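Local coordinates for formylmethanofuran--tetrahydromethanopterin formyltransferase (Methanosarcina barkeri, PDB 1M5S), which catalyses the reversible transfer of a formyl group from formylmethanofuran to tetrahydromethanopterin, an early step of methanogenesis from carbon dioxide, at residues A[159-164]-A[287-292]; A[178-183]-A[199-204]; A[221-226]-A[232-237]; A[238-243]-A[273-278]. One frame throughout, in Å; residues are numbered along the deposited sequence.

All four contacts fall in the region assigned to the proximal lobe of the family, and contacts 2, 3 and 4 are nested within the chain loop closed by contact 1. Contacts 3 and 4 are close neighbours, their centres about 12 Å apart, and Pro226 of the first packs against Asn242 and Ala243 of the second. Contact 4 also touches contact 2, about 15 Å away between centres, where Val274 meets Ala179. Contact 1 stands further off, its centre about 19 Å from that of contact 2 and about 25 Å from those of contacts 3 and 4. Contacts 2, 3 and 4 border a second subunit of the homotetramer, whereas no other chain touches the segments of contact 1.

Contact 1 of 4, residues A[159-164]-A[287-292]; sequences AGIAGG and GKYQFK
Ile161 and Tyr289 mark the closest approach of the two backbones, with their CA atoms 8.0 Å apart, too far for direct strand pairing. Segments 159-164 and 289-292 each pair antiparallel with strand 12-26, so they run in the same general direction and meet through side chains alone. The backbone bond of Tyr289 goes to Ala15, which Lys288 faces as well, forming a classic beta bulge.

Ile161 lies across one face of the Tyr289 ring. Its CG1 is over the centre, 4.1 Å from the ring centroid and 12° off the normal, a CH-pi contact. The two ends of the branched side chain reach across the same face: CG2 comes to 3.8 Å from Tyr289 CD1, and CD1 to 4.1 Å from Tyr289 CE2. With chi2 at 168°, CD1 is turned away from CA, and CG1, CG2 and CD1 lie together over the ring. On the opposite face Lys288 CD lies above the rim of the ring. Ile161 CG2 also meets Phe291, but near the plane of that ring and at its edge, 4.1 Å from Phe291 CE1.

Around this small apolar cluster, Glu254 at the start of helix 254-268 touches Ile161, Tyr289 and Phe291, Met261 of the same helix packs on Phe291, and Ala15 of strand 12-26 touches Ile161 and Phe291.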
loop_
_atom_site.group_PDB
_atom_site.type_symbol
_atom_site.label_atom_id
_atom_site.label_comp_id
_atom_site.label_asym_id
_atom_site.label_seq_id
_atom_site.Cartn_x
_atom_site.Cartn_y
_atom_site.Cartn_z
ATOM N N ALA A 159 -0.545 -33.602 3.594
ATOM C CA ALA A 159 0.829 -33.735 4.071
ATOM C C ALA A 159 1.730 -32.958 3.115
ATOM O O ALA A 159 1.848 -33.304 1.930
ATOM C CB ALA A 159 1.237 -35.214 4.104
ATOM N N GLY A 160 2.225 -31.822 3.595
ATOM C CA GLY A 160 3.031 -30.957 2.761
ATOM C C GLY A 160 4.461 -30.885 3.236
ATOM O O GLY A 160 4.938 -31.762 3.957
ATOM N N ILE A 161 5.123 -29.786 2.891
ATOM C CA ILE A 161 6.557 -29.647 3.089
ATOM C C ILE A 161 6.857 -28.264 3.651
ATOM O O ILE A 161 6.430 -27.263 3.097
ATOM C CB ILE A 161 7.310 -29.812 1.751
ATOM C CG1 ILE A 161 6.839 -31.075 1.024
ATOM C CG2 ILE A 161 8.804 -29.872 1.998
ATOM C CD1 ILE A 161 7.296 -31.163 -0.407
ATOM N N ALA A 162 7.549 -28.222 4.780
ATOM C CA ALA A 162 7.980 -26.963 5.371
ATOM C C ALA A 162 9.506 -26.885 5.389
ATOM O O ALA A 162 10.177 -27.902 5.548
ATOM C CB ALA A 162 7.439 -26.844 6.780
ATOM N N GLY A 163 10.053 -25.695 5.151
ATOM C CA GLY A 163 11.476 -25.492 5.356
ATOM C C GLY A 163 12.349 -25.491 4.114
ATOM O O GLY A 163 13.573 -25.449 4.238
ATOM N N GLY A 164 11.748 -25.566 2.926
ATOM C CA GLY A 164 12.486 -25.223 1.712
ATOM C C GLY A 164 13.027 -23.798 1.806
ATOM O O GLY A 164 12.414 -22.949 2.455
ATOM N N GLY A 287 15.736 -33.953 8.040
ATOM C CA GLY A 287 14.539 -33.834 7.228
ATOM C C GLY A 287 14.568 -34.706 5.992
ATOM O O GLY A 287 15.614 -34.867 5.365
ATOM N N LYS A 288 13.395 -35.186 5.589
ATOM C CA LYS A 288 13.269 -36.139 4.487
ATOM C C LYS A 288 13.589 -35.547 3.108
ATOM O O LYS A 288 14.118 -36.238 2.232
ATOM C CB LYS A 288 11.854 -36.735 4.473
ATOM C CG LYS A 288 11.624 -37.756 3.364
ATOM C CD LYS A 288 10.247 -37.609 2.729
ATOM C CE LYS A 288 10.214 -38.200 1.317
ATOM N NZ LYS A 288 11.120 -37.482 0.363
ATOM N N TYR A 289 13.271 -34.267 2.928
ATOM C CA TYR A 289 13.278 -33.647 1.604
ATOM C C TYR A 289 14.573 -32.878 1.321
ATOM O O TYR A 289 15.049 -32.104 2.156
ATOM C CB TYR A 289 12.063 -32.720 1.456
ATOM C CG TYR A 289 10.724 -33.409 1.651
ATOM C CD1 TYR A 289 10.071 -33.374 2.885
ATOM C CD2 TYR A 289 10.114 -34.107 0.604
ATOM C CE1 TYR A 289 8.845 -34.019 3.074
ATOM C CE2 TYR A 289 8.887 -34.756 0.779
ATOM C CZ TYR A 289 8.259 -34.708 2.016
ATOM O OH TYR A 289 7.047 -35.341 2.193
ATOM N N GLN A 290 15.188 -33.178 0.179
ATOM C CA GLN A 290 16.403 -32.491 -0.241
ATOM C C GLN A 290 16.174 -31.757 -1.556
ATOM O O GLN A 290 15.777 -32.358 -2.566
ATOM C CB GLN A 290 17.582 -33.473 -0.368
ATOM C CG GLN A 290 17.589 -34.362 -1.623
ATOM C CD GLN A 290 18.926 -34.342 -2.365
ATOM O OE1 GLN A 290 19.989 -34.163 -1.763
ATOM N NE2 GLN A 290 18.874 -34.544 -3.682
ATOM N N PHE A 291 16.310 -30.434 -1.494
ATOM C CA PHE A 291 16.149 -29.582 -2.664
ATOM C C PHE A 291 17.506 -29.013 -3.040
ATOM O O PHE A 291 18.046 -28.154 -2.340
ATOM C CB PHE A 291 15.156 -28.462 -2.361
ATOM C CG PHE A 291 13.786 -28.957 -1.997
ATOM C CD1 PHE A 291 13.388 -29.033 -0.664
ATOM C CD2 PHE A 291 12.894 -29.358 -2.988
ATOM C CE1 PHE A 291 12.122 -29.500 -0.325
ATOM C CE2 PHE A 291 11.623 -29.827 -2.657
ATOM C CZ PHE A 291 11.239 -29.897 -1.321
ATOM N N LYS A 292 18.132 -29.652 -4.024
ATOM C CA LYS A 292 19.463 -29.267 -4.461
ATOM C C LYS A 292 19.378 -28.068 -5.393
ATOM O O LYS A 292 18.695 -28.107 -6.425
ATOM C CB LYS A 292 20.169 -30.442 -5.159
ATOM C CG LYS A 292 20.887 -31.391 -4.199
ATOM C CD LYS A 292 21.873 -32.300 -4.918
#

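Contact 2 of 4, residues A[178-183]-A[199-204]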
loop_
_atom_site.group_PDB
_atom_site.type_symbol
_atom_site.label_atom_id
_atom_site.label_comp_id
_atom_site.label_asym_id
_atom_site.label_seq_id
_atom_site.Cartn_x
_atom_site.Cartn_y
_atom_site.Cartn_z
ATOM N N THR A 178 16.696 -6.228 -0.415
ATOM C CA THR A 178 15.972 -5.910 -1.646
ATOM C C THR A 178 15.862 -7.154 -2.521
ATOM O O THR A 178 14.814 -7.417 -3.115
ATOM C CB THR A 178 16.678 -4.791 -2.427
ATOM O OG1 THR A 178 16.734 -3.619 -1.605
ATOM C CG2 THR A 178 15.928 -4.467 -3.713
ATOM N N ALA A 179 16.922 -7.960 -2.508
ATOM C CA ALA A 179 16.941 -9.233 -3.214
ATOM C C ALA A 179 15.903 -10.196 -2.629
ATOM O O ALA A 179 15.122 -10.794 -3.370
ATOM C CB ALA A 179 18.345 -9.839 -3.151
ATOM N N ALA A 180 15.800 -10.211 -1.301
ATOM C CA ALA A 180 14.810 -11.021 -0.600
ATOM C C ALA A 180 13.401 -10.532 -0.909
ATOM O O ALA A 180 12.505 -11.324 -1.212
ATOM C CB ALA A 180 15.061 -10.972 0.898
ATOM N N GLU A 181 13.233 -9.215 -0.913
ATOM C CA GLU A 181 11.936 -8.605 -1.208
ATOM C C GLU A 181 11.456 -8.988 -2.607
ATOM O O GLU A 181 10.303 -9.394 -2.777
ATOM C CB GLU A 181 12.036 -7.082 -1.084
ATOM C CG GLU A 181 10.753 -6.341 -1.393
ATOM C CD GLU A 181 10.901 -4.837 -1.300
ATOM O OE1 GLU A 181 11.882 -4.358 -0.684
ATOM O OE2 GLU A 181 10.007 -4.132 -1.816
ATOM N N ALA A 182 12.354 -8.896 -3.589
ATOM C CA ALA A 182 12.039 -9.268 -4.969
ATOM C C ALA A 182 11.688 -10.751 -5.064
ATOM O O ALA A 182 10.720 -11.118 -5.732
ATOM C CB ALA A 182 13.209 -8.956 -5.881
ATOM N N ALA A 183 12.446 -11.592 -4.358
ATOM C CA ALA A 183 12.169 -13.032 -4.317
ATOM C C ALA A 183 10.802 -13.354 -3.697
ATOM O O ALA A 183 10.033 -14.147 -4.248
ATOM C CB ALA A 183 13.278 -13.756 -3.562
ATOM N N GLY A 199 7.225 -10.611 6.405
ATOM C CA GLY A 199 7.448 -10.132 5.049
ATOM C C GLY A 199 7.970 -11.226 4.138
ATOM O O GLY A 199 8.446 -10.949 3.037
ATOM N N GLY A 200 7.876 -12.471 4.601
ATOM C CA GLY A 200 8.396 -13.603 3.858
ATOM C C GLY A 200 9.875 -13.852 4.093
ATOM O O GLY A 200 10.466 -14.735 3.468
ATOM N N ILE A 201 10.472 -13.087 5.004
ATOM C CA ILE A 201 11.930 -12.985 5.082
ATOM C C ILE A 201 12.500 -13.284 6.475
ATOM O O ILE A 201 12.084 -12.693 7.474
ATOM C CB ILE A 201 12.411 -11.578 4.609
ATOM C CG1 ILE A 201 11.958 -11.325 3.167
ATOM C CG2 ILE A 201 13.932 -11.483 4.693
ATOM C CD1 ILE A 201 12.005 -9.867 2.747
ATOM N N VAL A 202 13.471 -14.193 6.518
ATOM C CA VAL A 202 14.162 -14.551 7.755
ATOM C C VAL A 202 15.368 -13.642 7.951
ATOM O O VAL A 202 16.324 -13.704 7.190
ATOM C CB VAL A 202 14.653 -16.019 7.706
ATOM C CG1 VAL A 202 15.217 -16.443 9.056
ATOM C CG2 VAL A 202 13.521 -16.933 7.281
ATOM N N ALA A 203 15.328 -12.801 8.976
ATOM C CA ALA A 203 16.464 -11.949 9.295
ATOM C C ALA A 203 17.441 -12.644 10.247
ATOM O O ALA A 203 18.613 -12.281 10.322
ATOM C CB ALA A 203 15.979 -10.659 9.913
ATOM N N SER A 204 16.959 -13.665 10.947
ATOM C CA SER A 204 17.705 -14.262 12.048
ATOM C C SER A 204 18.547 -15.473 11.642
ATOM O O SER A 204 19.773 -15.450 11.770
ATOM C CB SER A 204 16.750 -14.639 13.190
ATOM O OG SER A 204 15.670 -15.435 12.730
#
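Ala180 points its methyl group from helix 173-187 straight at Ile201, and the isoleucine answers by facing back toward the helix. The two CA atoms are 6.7 Å apart, a distance that a single methyl and a branched side chain can fill between them. Ala180 CB meets all three carbons of Ile201 beyond CB: it is 3.7 Å from Ile201 CD1, 3.9 Å from Ile201 CG1 and 4.0 Å from Ile201 CG2. The alanine methyl is therefore received by the flank of the isoleucine and not by one terminal atom alone.

The torsions of Ile201 account for this reach. CG1 stands opposite the carbonyl carbon (chi1 -59°), and an extended chi2 of 163° carries CD1 outward, past the alanine and onto the helix backbone, where it lies 3.9 Å from Glu181 N. The Glu181 side chain leaves its backbone pointing away from segment 199-204; its carboxylate forms a long, weak ion pair with Arg31 of the second subunit. Just before Ile201 the chain passes through Gly199 and Gly200, both at positive phi.

Leu177 and Val184 of the same helix and Tyr245 of strand 243-251 also touch Ile201, and Trp32 of the second subunit packs on both Ile201 and Glu181. The contact thus joins the helix to the long loop before strand 243-251 beside a subunit interface. Between side chains the contact is apolar, so the fit depends on the shapes of an alanine and an isoleucine and on the exclusion of water from a buried site, with no directional bond to fix their mutual rotation.

Contact 3 of 4, residues A[221-226]-A[232-237]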
loop_
_atom_site.group_PDB
_atom_site.type_symbol
_atom_site.label_atom_id
_atom_site.label_comp_id
_atom_site.label_asym_id
_atom_site.label_seq_id
_atom_site.Cartn_x
_atom_site.Cartn_y
_atom_site.Cartn_z
ATOM N N ASN A 221 23.014 -19.184 14.355
ATOM C CA ASN A 221 24.210 -19.779 13.770
ATOM C C ASN A 221 25.286 -18.707 13.532
ATOM O O ASN A 221 25.255 -17.983 12.535
ATOM C CB ASN A 221 23.842 -20.465 12.458
ATOM C CG ASN A 221 24.969 -21.304 11.900
ATOM O OD1 ASN A 221 24.737 -22.213 11.102
ATOM N ND2 ASN A 221 26.198 -20.973 12.270
ATOM N N GLU A 222 26.267 -18.651 14.430
ATOM C CA GLU A 222 27.296 -17.612 14.403
ATOM C C GLU A 222 28.151 -17.639 13.131
ATOM O O GLU A 222 28.866 -16.680 12.841
ATOM C CB GLU A 222 28.198 -17.728 15.643
ATOM C CG GLU A 222 29.062 -18.996 15.700
ATOM C CD GLU A 222 28.279 -20.245 16.078
ATOM O OE1 GLU A 222 27.220 -20.115 16.730
ATOM O OE2 GLU A 222 28.726 -21.360 15.728
ATOM N N ARG A 223 28.050 -18.726 12.366
ATOM C CA ARG A 223 28.826 -18.886 11.138
ATOM C C ARG A 223 28.268 -18.058 9.990
ATOM O O ARG A 223 28.917 -17.924 8.954
ATOM C CB ARG A 223 28.870 -20.355 10.707
ATOM C CG ARG A 223 29.478 -21.303 11.727
ATOM C CD ARG A 223 29.527 -22.726 11.185
ATOM N NE ARG A 223 30.745 -22.976 10.414
ATOM C CZ ARG A 223 30.785 -23.589 9.232
ATOM N NH1 ARG A 223 31.951 -23.783 8.628
ATOM N NH2 ARG A 223 29.663 -23.988 8.642
ATOM N N PHE A 224 27.028 -17.592 10.138
ATOM C CA PHE A 224 26.390 -16.753 9.123
ATOM C C PHE A 224 26.030 -15.375 9.663
ATOM O O PHE A 224 25.176 -14.693 9.105
ATOM C CB PHE A 224 25.126 -17.426 8.583
ATOM C CG PHE A 224 25.391 -18.665 7.783
ATOM C CD1 PHE A 224 25.331 -19.918 8.381
ATOM C CD2 PHE A 224 25.634 -18.585 6.420
ATOM C CE1 PHE A 224 25.503 -21.073 7.630
ATOM C CE2 PHE A 224 25.806 -19.732 5.658
ATOM C CZ PHE A 224 25.740 -20.980 6.266
ATOM N N CYS A 225 26.684 -14.980 10.751
ATOM C CA CYS A 225 26.501 -13.654 11.333
ATOM C C CYS A 225 27.630 -12.706 10.920
ATOM O O CYS A 225 28.736 -12.775 11.461
ATOM C CB CYS A 225 26.442 -13.750 12.862
ATOM S SG CYS A 225 25.066 -14.729 13.489
ATOM N N PRO A 226 27.354 -11.785 9.976
ATOM C CA PRO A 226 28.386 -10.925 9.387
ATOM C C PRO A 226 29.042 -9.962 10.376
ATOM O O PRO A 226 30.241 -9.704 10.288
ATOM C CB PRO A 226 27.636 -10.180 8.274
ATOM C CG PRO A 226 26.513 -11.079 7.932
ATOM C CD PRO A 226 26.078 -11.637 9.256
ATOM N N ILE A 232 34.810 -15.183 14.448
ATOM C CA ILE A 232 34.352 -16.554 14.243
ATOM C C ILE A 232 35.179 -17.197 13.119
ATOM O O ILE A 232 35.033 -16.833 11.953
ATOM C CB ILE A 232 32.820 -16.588 13.909
ATOM C CG1 ILE A 232 32.000 -16.687 15.196
ATOM C CG2 ILE A 232 32.470 -17.799 13.047
ATOM C CD1 ILE A 232 32.049 -15.464 16.064
ATOM N N GLU A 233 36.110 -18.077 13.484
ATOM C CA GLU A 233 37.095 -18.545 12.520
ATOM C C GLU A 233 36.574 -19.609 11.568
ATOM O O GLU A 233 37.225 -19.902 10.559
ATOM C CB GLU A 233 38.376 -19.032 13.214
ATOM C CG GLU A 233 39.647 -18.637 12.449
ATOM C CD GLU A 233 40.739 -19.674 12.533
ATOM O OE1 GLU A 233 40.752 -20.597 11.688
ATOM O OE2 GLU A 233 41.595 -19.555 13.436
ATOM N N ASN A 234 35.346 -20.071 11.793
ATOM C CA ASN A 234 34.744 -21.026 10.853
ATOM C C ASN A 234 33.543 -20.357 10.191
ATOM O O ASN A 234 32.550 -21.016 9.855
ATOM C CB ASN A 234 34.338 -22.309 11.577
ATOM C CG ASN A 234 33.306 -22.075 12.676
ATOM O OD1 ASN A 234 32.316 -22.799 12.749
ATOM N ND2 ASN A 234 33.484 -21.102 13.546
ATOM N N THR A 235 33.688 -19.052 9.974
ATOM C CA THR A 235 32.646 -18.216 9.400
ATOM C C THR A 235 32.408 -18.562 7.936
ATOM O O THR A 235 33.329 -18.947 7.215
ATOM C CB THR A 235 33.008 -16.715 9.535
ATOM O OG1 THR A 235 31.951 -15.909 8.995
ATOM C CG2 THR A 235 34.326 -16.400 8.829
ATOM N N GLU A 236 31.137 -18.549 7.549
ATOM C CA GLU A 236 30.732 -18.775 6.169
ATOM C C GLU A 236 30.582 -17.464 5.403
ATOM O O GLU A 236 30.185 -17.469 4.238
ATOM C CB GLU A 236 29.403 -19.522 6.144
ATOM C CG GLU A 236 29.504 -20.982 6.534
ATOM C CD GLU A 236 29.982 -21.844 5.386
ATOM O OE1 GLU A 236 29.321 -21.848 4.325
ATOM O OE2 GLU A 236 31.049 -22.478 5.525
ATOM N N ILE A 237 30.879 -16.354 6.077
ATOM C CA ILE A 237 30.669 -15.003 5.547
ATOM C C ILE A 237 31.980 -14.462 4.977
ATOM O O ILE A 237 32.936 -14.244 5.724
ATOM C CB ILE A 237 30.166 -14.028 6.672
ATOM C CG1 ILE A 237 28.895 -14.578 7.323
ATOM C CG2 ILE A 237 29.892 -12.643 6.107
ATOM C CD1 ILE A 237 27.824 -14.998 6.337
HETATM O O HOH W 1 30.360 -15.240 11.117
#
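Arg223 and Asn234 are brought together by a bend in the arginine and the first torsion of the asparagine: Arg223 turns at chi3 (87°), while Asn234 CG sits between its own backbone N and carbonyl carbon (chi1 61°). Arg223 NE consequently faces two oxygens of one residue, making weak hydrogen bonds to Asn234 O at 2.7 Å and Asn234 OD1 at 2.8 Å. Glu236 CG covers one face of the guanidinium, and Glu236 OE2 lies 3.5 Å from Arg223 NH1, well out of the guanidinium plane, so this salt bridge is electrostatic without an aimed N-H.

The backbones are joined more firmly. Glu236 N donates to Arg223 O at 2.7 Å with an N-H...O angle of 161°. Glu236 CB then lies over one face of the Phe224 ring, 4.0 Å from its centroid, in a CH-pi contact, and Ile237 CD1 packs 3.6 Å from Phe224 CA.

A water bridges the segments, donating to Glu222 O and Cys225 O and accepting from Thr235 OG1. That hydroxyl also accepts from Ile237 N, an ST turn, directly after the type I beta turn Ile232-Thr235: together these are the features of a compact, irregular loop closed on itself without strand pairing.

Contact 4 of 4, residues A[238-243]-A[273-278]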
loop_
_atom_site.group_PDB
_atom_site.type_symbol
_atom_site.label_atom_id
_atom_site.label_comp_id
_atom_site.label_asym_id
_atom_site.label_seq_id
_atom_site.Cartn_x
_atom_site.Cartn_y
_atom_site.Cartn_z
ATOM N N PRO A 238 32.036 -14.233 3.648
ATOM C CA PRO A 238 33.182 -13.595 2.985
ATOM C C PRO A 238 33.404 -12.181 3.484
ATOM O O PRO A 238 32.503 -11.572 4.068
ATOM C CB PRO A 238 32.793 -13.601 1.512
ATOM C CG PRO A 238 31.810 -14.693 1.392
ATOM C CD PRO A 238 31.031 -14.669 2.666
ATOM N N ALA A 239 34.591 -11.643 3.225
ATOM C CA ALA A 239 34.926 -10.299 3.682
ATOM C C ALA A 239 34.061 -9.240 2.994
ATOM O O ALA A 239 33.745 -8.204 3.588
ATOM C CB ALA A 239 36.405 -10.015 3.438
ATOM N N ASP A 240 33.643 -9.520 1.762
ATOM C CA ASP A 240 32.866 -8.554 0.989
ATOM C C ASP A 240 31.351 -8.695 1.155
ATOM O O ASP A 240 30.589 -7.974 0.508
ATOM C CB ASP A 240 33.250 -8.613 -0.499
ATOM C CG ASP A 240 32.911 -9.948 -1.155
ATOM O OD1 ASP A 240 32.727 -10.962 -0.447
ATOM O OD2 ASP A 240 32.864 -9.990 -2.402
ATOM N N VAL A 241 30.929 -9.577 2.062
ATOM C CA VAL A 241 29.519 -9.711 2.433
ATOM C C VAL A 241 29.253 -9.095 3.807
ATOM O O VAL A 241 29.952 -9.404 4.774
ATOM C CB VAL A 241 29.086 -11.190 2.462
ATOM C CG1 VAL A 241 27.730 -11.335 3.139
ATOM C CG2 VAL A 241 29.039 -11.743 1.054
ATOM N N ASN A 242 28.217 -8.259 3.899
ATOM C CA ASN A 242 27.854 -7.642 5.174
ATOM C C ASN A 242 26.486 -8.034 5.708
ATOM O O ASN A 242 26.130 -7.653 6.821
ATOM C CB ASN A 242 27.936 -6.122 5.075
ATOM C CG ASN A 242 29.346 -5.621 5.173
ATOM O OD1 ASN A 242 29.851 -5.383 6.267
ATOM N ND2 ASN A 242 30.024 -5.532 4.036
ATOM N N ALA A 243 25.743 -8.833 4.947
ATOM C CA ALA A 243 24.410 -9.242 5.370
ATOM C C ALA A 243 23.923 -10.476 4.628
ATOM O O ALA A 243 24.225 -10.671 3.447
ATOM C CB ALA A 243 23.420 -8.088 5.179
ATOM N N GLY A 273 25.026 -6.323 -6.404
ATOM C CA GLY A 273 25.718 -6.388 -5.129
ATOM C C GLY A 273 25.523 -7.721 -4.436
ATOM O O GLY A 273 26.180 -8.004 -3.434
ATOM N N VAL A 274 24.548 -8.495 -4.907
ATOM C CA VAL A 274 24.341 -9.846 -4.396
ATOM C C VAL A 274 25.570 -10.669 -4.761
ATOM O O VAL A 274 26.074 -10.569 -5.877
ATOM C CB VAL A 274 23.082 -10.488 -5.004
ATOM C CG1 VAL A 274 22.995 -11.955 -4.604
ATOM C CG2 VAL A 274 21.842 -9.735 -4.540
ATOM N N LYS A 275 26.130 -11.359 -3.770
ATOM C CA LYS A 275 27.418 -12.039 -3.914
ATOM C C LYS A 275 27.287 -13.548 -4.097
ATOM O O LYS A 275 28.061 -14.157 -4.832
ATOM C CB LYS A 275 28.306 -11.749 -2.705
ATOM C CG LYS A 275 28.699 -10.285 -2.566
ATOM C CD LYS A 275 29.323 -9.772 -3.853
ATOM C CE LYS A 275 29.674 -8.306 -3.747
ATOM N NZ LYS A 275 30.246 -7.811 -5.021
ATOM N N LYS A 276 26.301 -14.142 -3.437
ATOM C CA LYS A 276 26.147 -15.590 -3.441
ATOM C C LYS A 276 24.736 -16.005 -3.042
ATOM O O LYS A 276 24.086 -15.338 -2.233
ATOM C CB LYS A 276 27.156 -16.225 -2.479
ATOM C CG LYS A 276 27.310 -17.732 -2.647
ATOM C CD LYS A 276 27.622 -18.416 -1.330
ATOM C CE LYS A 276 29.100 -18.449 -1.056
ATOM N NZ LYS A 276 29.395 -19.282 0.140
ATOM N N ILE A 277 24.254 -17.077 -3.662
ATOM C CA ILE A 277 23.058 -17.776 -3.206
ATOM C C ILE A 277 23.490 -19.083 -2.551
ATOM O O ILE A 277 24.244 -19.862 -3.137
ATOM C CB ILE A 277 22.103 -18.127 -4.381
ATOM C CG1 ILE A 277 21.619 -16.850 -5.085
ATOM C CG2 ILE A 277 20.947 -18.992 -3.874
ATOM C CD1 ILE A 277 20.800 -15.917 -4.213
ATOM N N SER A 278 22.991 -19.329 -1.348
ATOM C CA SER A 278 23.175 -20.619 -0.703
ATOM C C SER A 278 21.832 -21.170 -0.220
ATOM O O SER A 278 20.786 -20.806 -0.758
ATOM C CB SER A 278 24.150 -20.489 0.467
ATOM O OG SER A 278 24.576 -21.767 0.905
#
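Val241 and Lys275 form the close-packed part of this contact, where the valine and the first carbons of the lysine slide past each other in opposite directions. Val241 CG2, opposite its own carbonyl carbon, is 3.8 Å from Lys275 CB and 3.9 Å from Lys275 CG. The valine is buried and is also backed by Phe169 of strand 147-170, so the root of the lysine rests on an apolar patch. Lys275 then bends at chi2 (-53°) before running straight through its last two torsions, a shape that takes the rest of the chain past Asp240.

Both residues are placed against strand 147-170. Residues 238-241 form a type I beta turn, with Val241 N bonded to Pro238 O at 3.2 Å, and the chain then enters strand 243-251 through a classic beta bulge in which Asn242 and Ala243 both face Gly170. Lys275, on strand 274-278, is bonded through its backbone to Phe169 of the same long strand, so strand 147-170 connects to both sides of the contact. Inside the turn region, Lys229 NZ donates to the carbonyl oxygens of Pro238, Ala239 and Val241.

The outer part lies at the surface, where a single carboxylate oxygen does the touching. Asp240, at the exposed corner of the turn, comes across Lys275 obliquely, its OD2 lying 3.8 Å from both Lys275 CD and Lys275 CE. The charged ends stay apart: Asp240 OD2 and Lys275 NZ are separated by 4.3 Å, beyond a salt bridge, and with Asp240 exposed any attraction between them is probably weak.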